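Local atomic coordinates of cell division control protein 13 (Saccharomyces cerevisiae, PDB entry 4HCE), a protein that helps maintain telomeres in budding yeast, its second OB-fold domain forming a dimer that is required for productive binding of Stn1. Residues E17-K22 with V103-I108; G21-M26 with D91-E96; M26-F31 with K38-K43; I67-R72 with W123-I128. All blocks are in the same frame, centred on the assembly; numbering follows the deposited sequence.

How the interactions relate
One five-stranded OB-fold sheet runs through all four contacts, and their chemistry follows their depth in it. Interactions 1, 2 and 3 draw in turn on strand 16-27: interaction 1 pairs its first half with strand 101-110, interaction 2 sets the stretch beyond G21 against the end of helix 86-92, and interaction 3 pairs its last residues with strand 42-47. Interaction 4 joins strands 65-69 and 120-129 in parallel, nearest the chain's centre. Interaction 1 has a charged outer face; interactions 2, 3 and 4 are buried. Interaction 2 sets a lysine ammonium and two waters among backbone carbonyls, while 3 and 4 combine backbone bonds with apolar side chains. Interaction 3 reaches the second subunit by a disulfide.

Interaction 1 of 4, residues E17-K22 with V103-I108; sequences ERLEGK and VEVERI
E17, R18 and L19 pair in antiparallel fashion with V105, E104 and V103, and the two faces of this short ladder differ sharply in character. The pairing joins the first and last strands across the OB-fold sheet and so closes it. Four backbone bonds hold it: E17 and V105 exchange one pair, L19 and V103 the other, the donor V103 N standing 2.8 Å from L19 O. Between them lies the non-hydrogen-bonded pair R18 and E104, whose CA atoms come within 4.4 Å. Here the CA of E104 leans on E17 O and the CA of R18 on V103 O, as CA-H...O contacts.

The tight side is mainly apolar. L19 CB rests 4.0 Å from V103 CG2, while L19 CD1 crosses V105 at about a right angle and meets V105 CG2 at 4.1 Å. E17 joins this face by its CB, near V105 CG2, while its carboxylate leads away. L8, F46, I65 and W123 add to the face, which turns into the domain.

On the solvent side the exposed R18 runs alongside E104. Its chain starts out extended (chi1 -175°) and bends only at chi3, which brings the guanidinium edge up to the carboxylate with the two planes 10° apart. In a salt bridge, R18 NH2 reaches E104 OE1 at 2.8 Å, nearly along the C-O axis; the bond from R18 NE to E104 OE1 is weak, at 3.3 Å. N127 holds the other oxygen, OE2. A carboxylate gripped at both oxygens, with an arginine in its plane, would be expected to remain ionised.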
loop_
_atom_site.group_PDB
_atom_site.type_symbol
_atom_site.label_atom_id
_atom_site.label_comp_id
_atom_site.label_asym_id
_atom_site.label_seq_id
_atom_site.Cartn_x
_atom_site.Cartn_y
_atom_site.Cartn_z
ATOM N N GLU B 17 3.531 16.521 -9.581
ATOM C CA GLU B 17 2.690 17.425 -8.793
ATOM C C GLU B 17 3.402 17.998 -7.583
ATOM O O GLU B 17 4.177 17.307 -6.901
ATOM C CB GLU B 17 1.389 16.740 -8.335
ATOM C CG GLU B 17 0.455 16.325 -9.474
ATOM C CD GLU B 17 -0.275 17.496 -10.166
ATOM O OE1 GLU B 17 -0.341 18.612 -9.607
ATOM O OE2 GLU B 17 -0.793 17.301 -11.294
ATOM N N ARG B 18 3.101 19.262 -7.301
ATOM C CA ARG B 18 3.531 19.879 -6.065
ATOM C C ARG B 18 2.382 19.909 -5.065
ATOM O O ARG B 18 1.315 20.452 -5.342
ATOM C CB ARG B 18 4.060 21.290 -6.297
ATOM C CG ARG B 18 4.636 21.933 -5.037
ATOM C CD ARG B 18 5.261 23.276 -5.356
ATOM N NE ARG B 18 6.332 23.095 -6.330
ATOM C CZ ARG B 18 6.838 24.057 -7.097
ATOM N NH1 ARG B 18 6.380 25.307 -7.004
ATOM N NH2 ARG B 18 7.815 23.760 -7.955
ATOM N N LEU B 19 2.600 19.312 -3.904
ATOM C CA LEU B 19 1.571 19.306 -2.884
ATOM C C LEU B 19 2.110 19.957 -1.636
ATOM O O LEU B 19 3.313 19.904 -1.344
ATOM C CB LEU B 19 1.072 17.873 -2.599
ATOM C CG LEU B 19 0.667 16.999 -3.814
ATOM C CD1 LEU B 19 0.504 15.556 -3.418
ATOM C CD2 LEU B 19 -0.620 17.454 -4.481
ATOM N N GLU B 20 1.202 20.573 -0.897
ATOM C CA GLU B 20 1.523 21.239 0.343
ATOM C C GLU B 20 0.498 20.829 1.392
ATOM O O GLU B 20 -0.685 20.640 1.086
ATOM C CB GLU B 20 1.598 22.765 0.163
ATOM C CG GLU B 20 2.159 23.498 1.416
ATOM C CD GLU B 20 1.124 23.702 2.540
ATOM O OE1 GLU B 20 1.535 24.036 3.675
ATOM O OE2 GLU B 20 -0.113 23.525 2.295
ATOM N N GLY B 21 0.961 20.651 2.629
ATOM C CA GLY B 21 0.098 20.140 3.683
ATOM C C GLY B 21 0.960 19.451 4.700
ATOM O O GLY B 21 1.977 20.009 5.167
ATOM N N LYS B 22 0.568 18.224 5.032
ATOM C CA LYS B 22 1.255 17.495 6.074
ATOM C C LYS B 22 1.404 16.012 5.779
ATOM O O LYS B 22 0.540 15.367 5.144
ATOM C CB LYS B 22 0.613 17.764 7.468
ATOM C CG LYS B 22 1.196 19.019 8.174
ATOM C CD LYS B 22 1.104 19.048 9.705
ATOM C CE LYS B 22 1.948 18.008 10.410
ATOM N NZ LYS B 22 3.418 18.312 10.467
ATOM N N VAL B 103 5.941 18.937 -0.901
ATOM C CA VAL B 103 6.552 17.821 -1.628
ATOM C C VAL B 103 6.320 17.961 -3.136
ATOM O O VAL B 103 5.311 18.525 -3.590
ATOM C CB VAL B 103 6.018 16.435 -1.149
ATOM C CG1 VAL B 103 6.344 16.179 0.316
ATOM C CG2 VAL B 103 4.520 16.311 -1.371
ATOM N N GLU B 104 7.260 17.462 -3.918
ATOM C CA GLU B 104 6.979 17.216 -5.312
ATOM C C GLU B 104 6.924 15.728 -5.460
ATOM O O GLU B 104 7.818 15.030 -5.003
ATOM C CB GLU B 104 8.031 17.815 -6.233
ATOM C CG GLU B 104 7.746 19.263 -6.536
ATOM C CD GLU B 104 8.808 19.909 -7.384
ATOM O OE1 GLU B 104 8.712 21.148 -7.571
ATOM O OE2 GLU B 104 9.727 19.186 -7.853
ATOM N N VAL B 105 5.862 15.246 -6.083
ATOM C CA VAL B 105 5.691 13.819 -6.275
ATOM C C VAL B 105 5.649 13.538 -7.765
ATOM O O VAL B 105 5.223 14.393 -8.561
ATOM C CB VAL B 105 4.447 13.252 -5.541
ATOM C CG1 VAL B 105 4.602 13.416 -4.036
ATOM C CG2 VAL B 105 3.152 13.911 -6.006
ATOM N N GLU B 106 6.104 12.337 -8.129
ATOM C CA GLU B 106 6.188 11.943 -9.506
ATOM C C GLU B 106 5.527 10.600 -9.682
ATOM O O GLU B 106 5.824 9.668 -8.952
ATOM C CB GLU B 106 7.643 11.860 -9.950
ATOM C CG GLU B 106 7.780 11.625 -11.441
ATOM C CD GLU B 106 9.219 11.571 -11.935
ATOM O OE1 GLU B 106 9.375 11.474 -13.169
ATOM O OE2 GLU B 106 10.190 11.620 -11.128
ATOM N N ARG B 107 4.643 10.520 -10.676
ATOM C CA ARG B 107 3.923 9.320 -11.006
ATOM C C ARG B 107 4.881 8.420 -11.801
ATOM O O ARG B 107 5.316 8.787 -12.911
ATOM C CB ARG B 107 2.708 9.692 -11.878
ATOM C CG ARG B 107 1.668 8.602 -12.004
ATOM C CD ARG B 107 1.078 8.355 -10.620
ATOM N NE ARG B 107 -0.145 7.586 -10.694
ATOM C CZ ARG B 107 -0.776 7.057 -9.659
ATOM N NH1 ARG B 107 -0.307 7.191 -8.421
ATOM N NH2 ARG B 107 -1.890 6.389 -9.878
ATOM N N ILE B 108 5.198 7.253 -11.247
ATOM C CA ILE B 108 6.138 6.329 -11.892
ATOM C C ILE B 108 5.487 4.958 -12.091
ATOM O O ILE B 108 4.525 4.604 -11.410
ATOM C CB ILE B 108 7.455 6.158 -11.079
ATOM C CG1 ILE B 108 7.161 5.631 -9.661
ATOM C CG2 ILE B 108 8.269 7.451 -11.037
ATOM C CD1 ILE B 108 8.387 5.037 -8.986
#

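Interaction 2 of 4, residues G21-M26 with D91-E96; sequences GKIVGM and DILLLE
Bends at chi3 (67°) and chi4 (76°) curl the K22 side chain back until NZ meets L94 O, while I23 CG1, placed anti to the carbonyl carbon, carries CD1 toward L93. K22 NZ lies 2.7 Å from L94 O, above the carbonyl plane by 37°. Four oxygens surround this ammonium: L94 O, K97 O, D99 O and a water. That is more than three N-H groups can each meet singly, and at least one hydrogen is probably shared; such a ring of neutral oxygens would be expected to stabilise the buried charge.

That water links the strand to the chain leaving the helix. It accepts from K22 NZ and donates to both I23 O and L93 O, reaching L93 O at 2.6 Å. A second water also donates to I23 O, and through its other hydrogen to L95 O. I23 O is therefore met by two waters, each leading to a different backbone carbonyl across the contact.

Apolar branches close the remainder. I23 CD1 touches L93 CD2 at 3.6 Å, and I23 CG2 presses on L95 CD2 at 3.4 Å, a methyl-methyl approach closer than carbons normally make. L95 CD2 also lies 3.3 Å from I23 O, and L95 CD1 touches M26 CE more loosely, at 4.3 Å.

A Schellman motif at L94, with positive phi, ends helix 86-92, and the chain around it, L93 to L95, turns its carbonyls to strand 16-27. Beyond the corner at G21, V24 and G25 bond to Y45 of strand 42-47. M26 packs on I89 and S90 of helix 86-92, and L93 touches F79 of helix 72-79.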
loop_
_atom_site.group_PDB
_atom_site.type_symbol
_atom_site.label_atom_id
_atom_site.label_comp_id
_atom_site.label_asym_id
_atom_site.label_seq_id
_atom_site.Cartn_x
_atom_site.Cartn_y
_atom_site.Cartn_z
ATOM N N GLY B 21 0.961 20.651 2.629
ATOM C CA GLY B 21 0.098 20.140 3.683
ATOM C C GLY B 21 0.960 19.451 4.700
ATOM O O GLY B 21 1.977 20.009 5.167
ATOM N N LYS B 22 0.568 18.224 5.032
ATOM C CA LYS B 22 1.255 17.495 6.074
ATOM C C LYS B 22 1.404 16.012 5.779
ATOM O O LYS B 22 0.540 15.367 5.144
ATOM C CB LYS B 22 0.613 17.764 7.468
ATOM C CG LYS B 22 1.196 19.019 8.174
ATOM C CD LYS B 22 1.104 19.048 9.705
ATOM C CE LYS B 22 1.948 18.008 10.410
ATOM N NZ LYS B 22 3.418 18.312 10.467
ATOM N N ILE B 23 2.524 15.459 6.219
ATOM C CA ILE B 23 2.638 14.014 6.264
ATOM C C ILE B 23 1.994 13.598 7.560
ATOM O O ILE B 23 2.402 14.050 8.656
ATOM C CB ILE B 23 4.086 13.532 6.220
ATOM C CG1 ILE B 23 4.729 13.983 4.911
ATOM C CG2 ILE B 23 4.142 12.003 6.370
ATOM C CD1 ILE B 23 6.227 14.035 5.003
ATOM N N VAL B 24 0.968 12.761 7.420
ATOM C CA VAL B 24 0.129 12.394 8.543
ATOM C C VAL B 24 0.329 10.931 8.934
ATOM O O VAL B 24 -0.343 10.442 9.811
ATOM C CB VAL B 24 -1.367 12.658 8.260
ATOM C CG1 VAL B 24 -1.630 14.145 8.182
ATOM C CG2 VAL B 24 -1.806 11.976 6.968
ATOM N N GLY B 25 1.254 10.241 8.285
ATOM C CA GLY B 25 1.515 8.851 8.635
ATOM C C GLY B 25 2.511 8.178 7.720
ATOM O O GLY B 25 2.822 8.665 6.624
ATOM N N MET B 26 3.024 7.049 8.187
ATOM C CA MET B 26 3.905 6.243 7.382
ATOM C C MET B 26 3.592 4.765 7.537
ATOM O O MET B 26 3.075 4.315 8.567
ATOM C CB MET B 26 5.395 6.557 7.656
ATOM C CG MET B 26 5.945 6.137 9.004
ATOM S SD MET B 26 7.630 6.735 9.346
ATOM C CE MET B 26 7.559 6.789 11.121
ATOM N N ASP B 91 10.057 12.097 13.654
ATOM C CA ASP B 91 10.517 13.444 14.042
ATOM C C ASP B 91 10.987 14.258 12.820
ATOM O O ASP B 91 10.728 15.456 12.727
ATOM C CB ASP B 91 11.670 13.376 15.058
ATOM C CG ASP B 91 11.284 12.717 16.385
ATOM O OD1 ASP B 91 10.085 12.575 16.693
ATOM O OD2 ASP B 91 12.205 12.328 17.139
ATOM N N ILE B 92 11.691 13.608 11.895
ATOM C CA ILE B 92 12.214 14.298 10.727
ATOM C C ILE B 92 11.066 14.772 9.851
ATOM O O ILE B 92 11.129 15.848 9.285
ATOM C CB ILE B 92 13.175 13.402 9.900
ATOM C CG1 ILE B 92 14.486 13.157 10.667
ATOM C CG2 ILE B 92 13.468 14.017 8.517
ATOM C CD1 ILE B 92 15.243 11.937 10.159
ATOM N N LEU B 93 10.029 13.950 9.732
ATOM C CA LEU B 93 8.867 14.272 8.909
ATOM C C LEU B 93 7.843 15.130 9.656
ATOM O O LEU B 93 6.815 15.515 9.084
ATOM C CB LEU B 93 8.197 12.986 8.435
ATOM C CG LEU B 93 9.061 12.174 7.473
ATOM C CD1 LEU B 93 8.323 10.904 7.092
ATOM C CD2 LEU B 93 9.435 13.018 6.260
ATOM N N LEU B 94 8.109 15.392 10.932
ATOM C CA LEU B 94 7.276 16.285 11.749
ATOM C C LEU B 94 5.816 15.822 11.916
ATOM O O LEU B 94 4.892 16.661 11.981
ATOM C CB LEU B 94 7.334 17.714 11.178
ATOM C CG LEU B 94 8.742 18.297 11.046
ATOM C CD1 LEU B 94 8.787 19.334 9.927
ATOM C CD2 LEU B 94 9.241 18.894 12.361
ATOM N N LEU B 95 5.614 14.500 11.992
ATOM C CA LEU B 95 4.273 13.931 12.140
ATOM C C LEU B 95 3.558 14.434 13.387
ATOM O O LEU B 95 2.339 14.565 13.374
ATOM C CB LEU B 95 4.277 12.396 12.163
ATOM C CG LEU B 95 5.058 11.579 11.123
ATOM C CD1 LEU B 95 4.730 10.090 11.251
ATOM C CD2 LEU B 95 4.777 12.067 9.728
ATOM N N GLU B 96 4.305 14.727 14.451
ATOM C CA GLU B 96 3.673 15.169 15.707
ATOM C C GLU B 96 3.744 16.674 15.928
ATOM O O GLU B 96 3.447 17.166 17.026
ATOM C CB GLU B 96 4.241 14.411 16.911
ATOM C CG GLU B 96 3.963 12.923 16.813
ATOM C CD GLU B 96 4.562 12.127 17.948
ATOM O OE1 GLU B 96 5.800 12.195 18.176
ATOM O OE2 GLU B 96 3.774 11.416 18.604
HETATM O O HOH W 1 4.327 16.274 8.687
HETATM O O HOH W 2 1.042 14.980 10.966
#

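Interaction 3 of 4, residues M26-F31 with K38-K43; sequences MNPPQF and KYCTLK
N27 and K43 form an antiparallel hydrogen-bonded pair, with N27 N giving its hydrogen to K43 O at 2.8 Å and K43 N to N27 O at 2.7 Å. The first donor is tilted 25° from the carbonyl plane. N27 CB and K43 CB stand 4.1 Å apart on one face of the sheet, and the M26 CA leans on K43 O in a CA-H...O contact.

The next shell is mostly apolar. Stretched away from its own backbone N (chi1 177°), the L42 side chain turns CD1 toward the other segment, where L42 CD1 meets F31 CE2 at 3.9 Å with the two side chains at about a right angle. P28 CD lies 4.1 Å from C40 SG; its approach to T41 O, at 3.6 Å, is the polar exception.

What positions these groups is the chain's departure from strand geometry. A cis peptide bond precedes P28 and turns the backbone sharply out of the strand, and the loop that follows returns the F31 ring to L42. P28 O lies at the edge of that ring, in its plane. F31 is steadied further by S86, which its backbone N meets, and makes an edge-to-face (T-shaped) contact with F37.

C40 SG is bonded in a disulfide to C40 of the second subunit, whose N27 also packs on K43, so the pairing of the first two strands lies at the dimer interface. Within the chain, L42 bonds to I69 of strand 65-69 and packs on I75 and F79 of helix 72-79, while M26 and F31 lean on I89 of helix 86-92.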
loop_
_atom_site.group_PDB
_atom_site.type_symbol
_atom_site.label_atom_id
_atom_site.label_comp_id
_atom_site.label_asym_id
_atom_site.label_seq_id
_atom_site.Cartn_x
_atom_site.Cartn_y
_atom_site.Cartn_z
ATOM N N MET B 26 3.024 7.049 8.187
ATOM C CA MET B 26 3.905 6.243 7.382
ATOM C C MET B 26 3.592 4.765 7.537
ATOM O O MET B 26 3.075 4.315 8.567
ATOM C CB MET B 26 5.395 6.557 7.656
ATOM C CG MET B 26 5.945 6.137 9.004
ATOM S SD MET B 26 7.630 6.735 9.346
ATOM C CE MET B 26 7.559 6.789 11.121
ATOM N N ASN B 27 3.900 4.034 6.477
ATOM C CA ASN B 27 3.741 2.604 6.439
ATOM C C ASN B 27 5.018 1.943 5.898
ATOM O O ASN B 27 5.508 2.325 4.817
ATOM C CB ASN B 27 2.582 2.257 5.535
ATOM C CG ASN B 27 1.968 0.933 5.886
ATOM O OD1 ASN B 27 1.200 0.839 6.846
ATOM N ND2 ASN B 27 2.308 -0.102 5.126
ATOM N N PRO B 28 5.554 0.952 6.640
ATOM C CA PRO B 28 5.048 0.490 7.948
ATOM C C PRO B 28 5.309 1.508 9.077
ATOM O O PRO B 28 6.313 2.211 9.042
ATOM C CB PRO B 28 5.839 -0.807 8.192
ATOM C CG PRO B 28 7.061 -0.691 7.351
ATOM C CD PRO B 28 6.675 0.123 6.150
ATOM N N PRO B 29 4.410 1.578 10.080
ATOM C CA PRO B 29 4.522 2.638 11.095
ATOM C C PRO B 29 5.643 2.404 12.112
ATOM O O PRO B 29 6.057 3.338 12.802
ATOM C CB PRO B 29 3.149 2.622 11.782
ATOM C CG PRO B 29 2.622 1.235 11.578
ATOM C CD PRO B 29 3.222 0.719 10.290
ATOM N N GLN B 30 6.122 1.166 12.184
ATOM C CA GLN B 30 7.219 0.794 13.063
ATOM C C GLN B 30 8.322 0.066 12.293
ATOM O O GLN B 30 8.044 -0.785 11.449
ATOM C CB GLN B 30 6.703 -0.133 14.163
ATOM C CG GLN B 30 6.394 0.525 15.489
ATOM C CD GLN B 30 6.399 -0.502 16.604
ATOM O OE1 GLN B 30 7.456 -0.840 17.154
ATOM N NE2 GLN B 30 5.220 -1.038 16.919
ATOM N N PHE B 31 9.575 0.390 12.590
ATOM C CA PHE B 31 10.709 -0.318 11.979
ATOM C C PHE B 31 11.975 0.137 12.663
ATOM O O PHE B 31 12.020 1.250 13.201
ATOM C CB PHE B 31 10.792 -0.113 10.444
ATOM C CG PHE B 31 10.732 1.336 10.000
ATOM C CD1 PHE B 31 11.901 2.108 9.905
ATOM C CD2 PHE B 31 9.511 1.928 9.672
ATOM C CE1 PHE B 31 11.841 3.444 9.495
ATOM C CE2 PHE B 31 9.447 3.256 9.255
ATOM C CZ PHE B 31 10.619 4.020 9.175
ATOM N N LYS B 38 14.339 -4.241 2.470
ATOM C CA LYS B 38 14.805 -5.068 1.357
ATOM C C LYS B 38 13.624 -5.465 0.465
ATOM O O LYS B 38 13.676 -5.256 -0.753
ATOM C CB LYS B 38 15.564 -6.314 1.827
ATOM C CG LYS B 38 16.253 -7.052 0.680
ATOM C CD LYS B 38 17.044 -8.254 1.167
ATOM C CE LYS B 38 17.669 -9.007 0.004
ATOM N NZ LYS B 38 18.013 -10.396 0.417
ATOM N N TYR B 39 12.572 -6.002 1.091
ATOM C CA TYR B 39 11.355 -6.471 0.399
ATOM C C TYR B 39 10.181 -5.497 0.569
ATOM O O TYR B 39 9.441 -5.210 -0.387
ATOM C CB TYR B 39 10.933 -7.856 0.922
ATOM C CG TYR B 39 12.005 -8.919 0.818
ATOM C CD1 TYR B 39 12.284 -9.548 -0.404
ATOM C CD2 TYR B 39 12.741 -9.303 1.940
ATOM C CE1 TYR B 39 13.263 -10.533 -0.499
ATOM C CE2 TYR B 39 13.725 -10.278 1.850
ATOM C CZ TYR B 39 13.978 -10.890 0.632
ATOM O OH TYR B 39 14.952 -11.859 0.559
ATOM N N CYS B 40 10.031 -5.007 1.800
ATOM C CA CYS B 40 9.030 -4.028 2.156
ATOM C C CYS B 40 9.352 -2.632 1.626
ATOM O O CYS B 40 10.522 -2.275 1.473
ATOM C CB CYS B 40 8.929 -3.945 3.668
ATOM S SG CYS B 40 7.300 -3.386 4.169
ATOM N N THR B 41 8.303 -1.844 1.391
ATOM C CA THR B 41 8.438 -0.475 0.888
ATOM C C THR B 41 7.968 0.573 1.916
ATOM O O THR B 41 6.984 0.373 2.622
ATOM C CB THR B 41 7.706 -0.334 -0.462
ATOM O OG1 THR B 41 8.352 -1.192 -1.412
ATOM C CG2 THR B 41 7.746 1.090 -0.984
ATOM N N LEU B 42 8.713 1.666 2.019
ATOM C CA LEU B 42 8.328 2.765 2.871
ATOM C C LEU B 42 7.344 3.648 2.114
ATOM O O LEU B 42 7.620 4.088 0.987
ATOM C CB LEU B 42 9.555 3.553 3.337
ATOM C CG LEU B 42 9.318 4.804 4.191
ATOM C CD1 LEU B 42 8.734 4.444 5.558
ATOM C CD2 LEU B 42 10.636 5.553 4.338
ATOM N N LYS B 43 6.194 3.871 2.737
ATOM C CA LYS B 43 5.126 4.701 2.190
ATOM C C LYS B 43 4.812 5.839 3.151
ATOM O O LYS B 43 4.810 5.646 4.387
ATOM C CB LYS B 43 3.859 3.872 1.956
ATOM C CG LYS B 43 4.029 2.792 0.894
ATOM C CD LYS B 43 3.019 1.672 1.075
ATOM C CE LYS B 43 3.655 0.311 0.834
ATOM N NZ LYS B 43 3.262 -0.342 -0.461
#

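Interaction 4 of 4, residues I67-R72 with W123-I128; sequences IVIPTR and WSLKNI
W123 opens the parallel pairing of strands 65-69 and 120-129, the one parallel neighbour relation in this OB-fold sheet. Its carbonyl O accepts from V68 N at 2.8 Å, and the CA of I67 and the CG2 of V68 gather round the same oxygen. The W123 indole leads away from strand 65-69 to V105 and to R107, with which it makes a cation-pi contact.

S124 pairs with V68. S124 CA approaches V68 O at 3.2 Å as a CA-H...O contact, and S124 OG bonds to E106 O on strand 101-110.

L125 carries most of the apolar contact. L125 N donates to V68 O at 3.2 Å, the donor tilted 24° from the carbonyl plane, and L125 CB lies 3.9 Å from I67 CG2. With chi1 at -171°, the L125 side chain swings to the side of its carbonyl carbon and runs alongside that of I69. Beyond I69 the chain leaves the sheet for helix 72-79, where T71 is the N-cap, its OG1 bonding R74 N.

K126 and N127 continue the pairing with strand 101-110, both facing E104 in a classic beta bulge. I69 packs against L125 of strand 120-129, with I69 CD1 3.7 Å from L125 CB.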
loop_
_atom_site.group_PDB
_atom_site.type_symbol
_atom_site.label_atom_id
_atom_site.label_comp_id
_atom_site.label_asym_id
_atom_site.label_seq_id
_atom_site.Cartn_x
_atom_site.Cartn_y
_atom_site.Cartn_z
ATOM N N ILE B 67 2.613 7.987 -0.861
ATOM C CA ILE B 67 3.853 8.326 -1.557
ATOM C C ILE B 67 4.886 7.255 -1.206
ATOM O O ILE B 67 5.201 7.045 -0.027
ATOM C CB ILE B 67 4.391 9.696 -1.119
ATOM C CG1 ILE B 67 3.328 10.801 -1.285
ATOM C CG2 ILE B 67 5.661 10.041 -1.891
ATOM C CD1 ILE B 67 3.693 12.105 -0.580
ATOM N N VAL B 68 5.401 6.576 -2.227
ATOM C CA VAL B 68 6.395 5.557 -2.021
ATOM C C VAL B 68 7.779 6.158 -2.150
ATOM O O VAL B 68 8.022 7.012 -3.033
ATOM C CB VAL B 68 6.210 4.300 -2.938
ATOM C CG1 VAL B 68 4.762 3.831 -2.953
ATOM C CG2 VAL B 68 6.636 4.576 -4.361
ATOM N N ILE B 69 8.649 5.759 -1.217
ATOM C CA ILE B 69 10.108 5.914 -1.319
ATOM C C ILE B 69 10.574 4.525 -1.752
ATOM O O ILE B 69 10.659 3.613 -0.930
ATOM C CB ILE B 69 10.779 6.256 0.035
ATOM C CG1 ILE B 69 9.880 7.138 0.911
ATOM C CG2 ILE B 69 12.160 6.878 -0.179
ATOM C CD1 ILE B 69 9.773 8.593 0.498
ATOM N N PRO B 70 10.841 4.346 -3.051
ATOM C CA PRO B 70 10.974 3.009 -3.680
ATOM C C PRO B 70 12.197 2.115 -3.347
ATOM O O PRO B 70 12.087 0.884 -3.438
ATOM C CB PRO B 70 10.916 3.296 -5.189
ATOM C CG PRO B 70 11.035 4.775 -5.354
ATOM C CD PRO B 70 10.958 5.460 -4.016
ATOM N N THR B 71 13.344 2.687 -2.990
ATOM C CA THR B 71 14.527 1.852 -2.700
ATOM C C THR B 71 15.142 2.253 -1.349
ATOM O O THR B 71 14.943 3.382 -0.877
ATOM C CB THR B 71 15.614 2.021 -3.796
ATOM O OG1 THR B 71 15.977 3.401 -3.859
ATOM C CG2 THR B 71 15.114 1.587 -5.174
ATOM N N ARG B 72 15.885 1.334 -0.735
ATOM C CA ARG B 72 16.686 1.650 0.470
ATOM C C ARG B 72 17.686 2.801 0.276
ATOM O O ARG B 72 17.905 3.608 1.176
ATOM C CB ARG B 72 17.417 0.412 0.963
ATOM C CG ARG B 72 16.484 -0.617 1.588
ATOM C CD ARG B 72 17.239 -1.890 1.890
ATOM N NE ARG B 72 17.646 -2.537 0.644
ATOM C CZ ARG B 72 18.322 -3.676 0.587
ATOM N NH1 ARG B 72 18.679 -4.292 1.702
ATOM N NH2 ARG B 72 18.641 -4.198 -0.586
ATOM N N TRP B 123 2.798 7.099 -6.770
ATOM C CA TRP B 123 3.486 8.348 -6.547
ATOM C C TRP B 123 4.798 8.098 -5.845
ATOM O O TRP B 123 4.844 7.444 -4.798
ATOM C CB TRP B 123 2.612 9.271 -5.693
ATOM C CG TRP B 123 1.430 9.807 -6.452
ATOM C CD1 TRP B 123 0.085 9.502 -6.269
ATOM C CD2 TRP B 123 1.460 10.759 -7.574
ATOM N NE1 TRP B 123 -0.702 10.188 -7.168
ATOM C CE2 TRP B 123 0.057 10.978 -7.963
ATOM C CE3 TRP B 123 2.458 11.432 -8.250
ATOM C CZ2 TRP B 123 -0.290 11.830 -9.002
ATOM C CZ3 TRP B 123 2.097 12.297 -9.284
ATOM C CH2 TRP B 123 0.759 12.474 -9.665
ATOM N N SER B 124 5.889 8.612 -6.389
ATOM C CA SER B 124 7.135 8.548 -5.649
ATOM C C SER B 124 7.640 9.921 -5.246
ATOM O O SER B 124 7.341 10.899 -5.910
ATOM C CB SER B 124 8.209 7.835 -6.450
ATOM O OG SER B 124 8.522 8.637 -7.555
ATOM N N LEU B 125 8.430 9.975 -4.179
ATOM C CA LEU B 125 8.907 11.236 -3.661
ATOM C C LEU B 125 10.013 11.825 -4.508
ATOM O O LEU B 125 11.124 11.322 -4.517
ATOM C CB LEU B 125 9.414 11.069 -2.222
ATOM C CG LEU B 125 9.760 12.356 -1.478
ATOM C CD1 LEU B 125 8.967 13.540 -2.037
ATOM C CD2 LEU B 125 9.445 12.163 -0.010
ATOM N N LYS B 126 9.698 12.892 -5.235
ATOM C CA LYS B 126 10.699 13.593 -6.023
ATOM C C LYS B 126 11.496 14.574 -5.153
ATOM O O LYS B 126 12.718 14.559 -5.144
ATOM C CB LYS B 126 10.075 14.338 -7.189
ATOM C CG LYS B 126 11.083 14.777 -8.226
ATOM C CD LYS B 126 10.375 15.338 -9.449
ATOM C CE LYS B 126 11.325 15.351 -10.637
ATOM N NZ LYS B 126 12.004 16.664 -10.741
ATOM N N ASN B 127 10.785 15.455 -4.464
ATOM C CA ASN B 127 11.397 16.437 -3.588
ATOM C C ASN B 127 10.572 16.603 -2.344
ATOM O O ASN B 127 9.367 16.370 -2.357
ATOM C CB ASN B 127 11.515 17.785 -4.283
ATOM C CG ASN B 127 12.617 17.796 -5.301
ATOM O OD1 ASN B 127 13.773 17.470 -4.993
ATOM N ND2 ASN B 127 12.272 18.151 -6.534
ATOM N N ILE B 128 11.239 17.027 -1.280
ATOM C CA ILE B 128 10.582 17.305 -0.010
ATOM C C ILE B 128 11.280 18.446 0.701
ATOM O O ILE B 128 12.513 18.477 0.841
ATOM C CB ILE B 128 10.505 16.075 0.938
ATOM C CG1 ILE B 128 9.782 16.439 2.263
ATOM C CG2 ILE B 128 11.895 15.509 1.216
ATOM C CD1 ILE B 128 9.106 15.263 2.948
#